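Long-range contact in formate dehydrogenase (Pyrobaculum aerophilum, PDB 1QP8), which probably reduces glyoxylate or hydroxypyruvate with a nicotinamide cofactor, as a member of the D-isomer specific 2-hydroxyacid dehydrogenase family: residues Gly77-Asn82 and Pro291-Lys296. Residues are numbered along the deposited sequence; the frame is centred on the assembly and turned at random.
Sequences GNAGSN and PRNIAK. With NDP (NADPH dihydro-nicotinamide-adenine-dinucleotide phosphate), chain C.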
loop_
_atom_site.group_PDB
_atom_site.type_symbol
_atom_site.label_atom_id
_atom_site.label_comp_id
_atom_site.label_asym_id
_atom_site.label_seq_id
_atom_site.Cartn_x
_atom_site.Cartn_y
_atom_site.Cartn_z
ATOM N N GLY A 77 10.330 16.190 -22.431
ATOM C CA GLY A 77 9.709 14.910 -22.181
ATOM C C GLY A 77 8.434 15.094 -21.375
ATOM O O GLY A 77 7.979 16.215 -21.123
ATOM N N ASN A 78 7.811 13.985 -21.023
ATOM C CA ASN A 78 6.645 14.054 -20.178
ATOM C C ASN A 78 7.266 13.918 -18.786
ATOM O O ASN A 78 8.492 14.010 -18.646
ATOM C CB ASN A 78 5.703 12.894 -20.467
ATOM C CG ASN A 78 4.355 13.346 -21.039
ATOM O OD1 ASN A 78 3.820 14.395 -20.661
ATOM N ND2 ASN A 78 3.792 12.536 -21.934
ATOM N N ALA A 79 6.432 13.700 -17.776
ATOM C CA ALA A 79 6.870 13.547 -16.377
ATOM C C ALA A 79 5.719 14.068 -15.563
ATOM O O ALA A 79 5.316 15.203 -15.750
ATOM C CB ALA A 79 8.143 14.388 -16.052
ATOM N N GLY A 80 5.197 13.261 -14.654
ATOM C CA GLY A 80 4.055 13.708 -13.882
ATOM C C GLY A 80 2.821 13.369 -14.692
ATOM O O GLY A 80 1.694 13.499 -14.228
ATOM N N SER A 81 3.043 12.933 -15.923
ATOM C CA SER A 81 1.937 12.561 -16.784
ATOM C C SER A 81 1.423 11.236 -16.271
ATOM O O SER A 81 0.269 10.877 -16.507
ATOM C CB SER A 81 2.398 12.449 -18.234
ATOM O OG SER A 81 3.726 11.971 -18.291
ATOM N N ASN A 82 2.287 10.516 -15.555
ATOM C CA ASN A 82 1.915 9.228 -14.964
ATOM C C ASN A 82 2.363 9.171 -13.496
ATOM O O ASN A 82 2.442 8.103 -12.893
ATOM C CB ASN A 82 2.533 8.076 -15.760
ATOM C CG ASN A 82 4.033 8.168 -15.845
ATOM O OD1 ASN A 82 4.685 7.316 -16.447
ATOM N ND2 ASN A 82 4.595 9.206 -15.247
ATOM N N PRO A 291 7.357 25.315 -23.270
ATOM C CA PRO A 291 6.993 23.915 -23.062
ATOM C C PRO A 291 7.614 23.426 -21.780
ATOM O O PRO A 291 8.720 23.846 -21.441
ATOM C CB PRO A 291 7.612 23.218 -24.259
ATOM C CG PRO A 291 7.632 24.312 -25.309
ATOM C CD PRO A 291 8.100 25.479 -24.523
ATOM N N ARG A 292 6.918 22.540 -21.070
ATOM C CA ARG A 292 7.444 21.990 -19.830
ATOM C C ARG A 292 8.411 20.834 -20.090
ATOM O O ARG A 292 8.442 20.260 -21.184
ATOM C CB ARG A 292 6.299 21.509 -18.942
ATOM C CG ARG A 292 5.398 22.627 -18.487
ATOM C CD ARG A 292 4.431 22.162 -17.415
ATOM N NE ARG A 292 3.731 23.292 -16.805
ATOM C CZ ARG A 292 2.834 23.188 -15.825
ATOM N NH1 ARG A 292 2.514 21.997 -15.329
ATOM N NH2 ARG A 292 2.254 24.280 -15.341
ATOM N N ASN A 293 9.224 20.516 -19.090
ATOM C CA ASN A 293 10.144 19.404 -19.191
ATOM C C ASN A 293 11.210 19.471 -20.255
ATOM O O ASN A 293 11.562 18.439 -20.844
ATOM C CB ASN A 293 9.347 18.135 -19.379
ATOM C CG ASN A 293 8.429 17.880 -18.233
ATOM O OD1 ASN A 293 8.882 17.669 -17.114
ATOM N ND2 ASN A 293 7.134 17.915 -18.485
ATOM N N ILE A 294 11.729 20.665 -20.515
ATOM C CA ILE A 294 12.784 20.793 -21.513
ATOM C C ILE A 294 14.002 20.059 -20.950
ATOM O O ILE A 294 14.436 20.314 -19.825
ATOM C CB ILE A 294 13.161 22.265 -21.737
ATOM C CG1 ILE A 294 11.944 23.049 -22.252
ATOM C CG2 ILE A 294 14.357 22.359 -22.662
ATOM C CD1 ILE A 294 11.542 22.746 -23.669
ATOM N N ALA A 295 14.556 19.140 -21.724
ATOM C CA ALA A 295 15.716 18.392 -21.269
ATOM C C ALA A 295 16.986 19.219 -21.305
ATOM O O ALA A 295 17.186 20.053 -22.195
ATOM C CB ALA A 295 15.904 17.162 -22.122
ATOM N N LYS A 296 17.843 18.976 -20.323
ATOM C CA LYS A 296 19.137 19.641 -20.237
ATOM C C LYS A 296 20.087 18.609 -20.853
ATOM O O LYS A 296 20.455 17.630 -20.216
ATOM C CB LYS A 296 19.477 19.902 -18.772
ATOM C CG LYS A 296 20.807 20.555 -18.544
ATOM C CD LYS A 296 21.057 20.767 -17.063
ATOM C CE LYS A 296 22.482 21.232 -16.828
ATOM N NZ LYS A 296 22.743 21.590 -15.411
HETATM P PA NDP C . 11.005 14.215 -12.996
HETATM O O1A NDP C . 11.967 14.004 -14.122
HETATM O O2A NDP C . 9.995 13.499 -13.807
HETATM O O5B NDP C . 12.241 13.714 -12.026
HETATM C C5B NDP C . 12.992 14.874 -11.481
HETATM C C4B NDP C . 13.356 14.621 -9.973
HETATM O O4B NDP C . 14.502 13.709 -9.762
HETATM C C3B NDP C . 13.834 15.921 -9.214
HETATM O O3B NDP C . 13.710 15.735 -7.815
HETATM C C2B NDP C . 15.257 15.981 -9.769
HETATM O O2B NDP C . 16.216 16.866 -9.320
HETATM C C1B NDP C . 15.661 14.571 -9.635
HETATM N N9A NDP C . 16.812 14.250 -10.414
HETATM C C8A NDP C . 17.009 14.190 -11.768
HETATM N N7A NDP C . 18.250 13.819 -12.083
HETATM C C5A NDP C . 18.853 13.641 -10.863
HETATM C C6A NDP C . 20.195 13.252 -10.498
HETATM N N6A NDP C . 21.104 12.998 -11.459
HETATM N N1A NDP C . 20.494 13.171 -9.143
HETATM C C2A NDP C . 19.500 13.463 -8.217
HETATM N N3A NDP C . 18.256 13.830 -8.469
HETATM C C4A NDP C . 17.997 13.880 -9.828
HETATM O O3 NDP C . 10.336 13.213 -11.991
HETATM P PN NDP C . 9.543 11.782 -11.857
HETATM O O1N NDP C . 9.186 11.501 -10.447
HETATM O O2N NDP C . 8.338 11.721 -12.745
HETATM O O5D NDP C . 10.612 10.632 -12.403
HETATM C C5D NDP C . 10.726 10.433 -13.832
HETATM C C4D NDP C . 11.682 9.244 -14.027
HETATM O O4D NDP C . 11.083 8.057 -13.451
HETATM C C3D NDP C . 11.892 8.951 -15.511
HETATM O O3D NDP C . 12.979 9.731 -15.981
HETATM C C2D NDP C . 12.116 7.415 -15.503
HETATM O O2D NDP C . 13.509 7.082 -15.397
HETATM C C1D NDP C . 11.249 6.913 -14.325
HETATM N N1N NDP C . 9.881 6.362 -14.768
HETATM C C2N NDP C . 9.634 4.981 -14.456
HETATM C C3N NDP C . 8.378 4.461 -14.857
HETATM C C7N NDP C . 8.076 2.947 -14.528
HETATM O O7N NDP C . 6.939 2.549 -14.700
HETATM N N7N NDP C . 9.106 2.186 -14.070
HETATM C C4N NDP C . 7.350 5.214 -15.543
HETATM C C5N NDP C . 7.740 6.581 -15.785
HETATM C C6N NDP C . 8.922 7.160 -15.434
HETATM P P2B NDP C . 16.349 18.279 -10.255
HETATM O O1X NDP C . 17.480 18.881 -9.456
HETATM O O2X NDP C . 16.706 17.757 -11.601
HETATM O O3X NDP C . 15.047 18.919 -10.166
#
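The side-chain amide of Asn293 turns one face to the backbone of Gly77-Ala79, with Asn78 O almost directly above Asn293 CG at 3.9 Å and Ala79 CB on that same face, 3.5 Å from Asn293 OD1. Gly77 O is on this face too, beside the CB-ND2 side and raised out of the amide plane, 3.3 Å from Asn293 ND2. On the opposite face CB of Arg292 lies over the ND2 end. In this two-domain fold with a Rossmann NADPH domain, the chain beyond helix 268-286 returns to the loop that joins strand 75-76 to helix 83-98 beside the cofactor. With CG anti to its carbonyl carbon and beside the backbone N (chi1 -61°), the amide of Asn293 lies over the backbone of 77-79. Asparagine also suits the left-handed backbone turn here (phi 62°), which presents Asn293 O to Gly77 N in a 3.0 Å hydrogen bond with an N-H...O angle of 154°. Replacing Asn293 by alanine removes the amide and would probably leave Asn78 O and the Ala79 methyl without the flat group that covers them. Further along, small residues fit close to the cofactor: the Ala79 methyl reaches its diphosphate, and Gly80 takes positive-phi angles at which a CB would press on the preceding carbonyl. The Asn78 side chain starts away from 291-296, its ND2 held by Val57 O and Met274 O, so it ties the loop to helix 268-286. Ser81 OG braces the turn by accepting a hydrogen bond from Ala79 N. Asn82, just before helix 83-98, brings its OD1 up beside the dihydronicotinamide, 3.2 Å from NDP C5N.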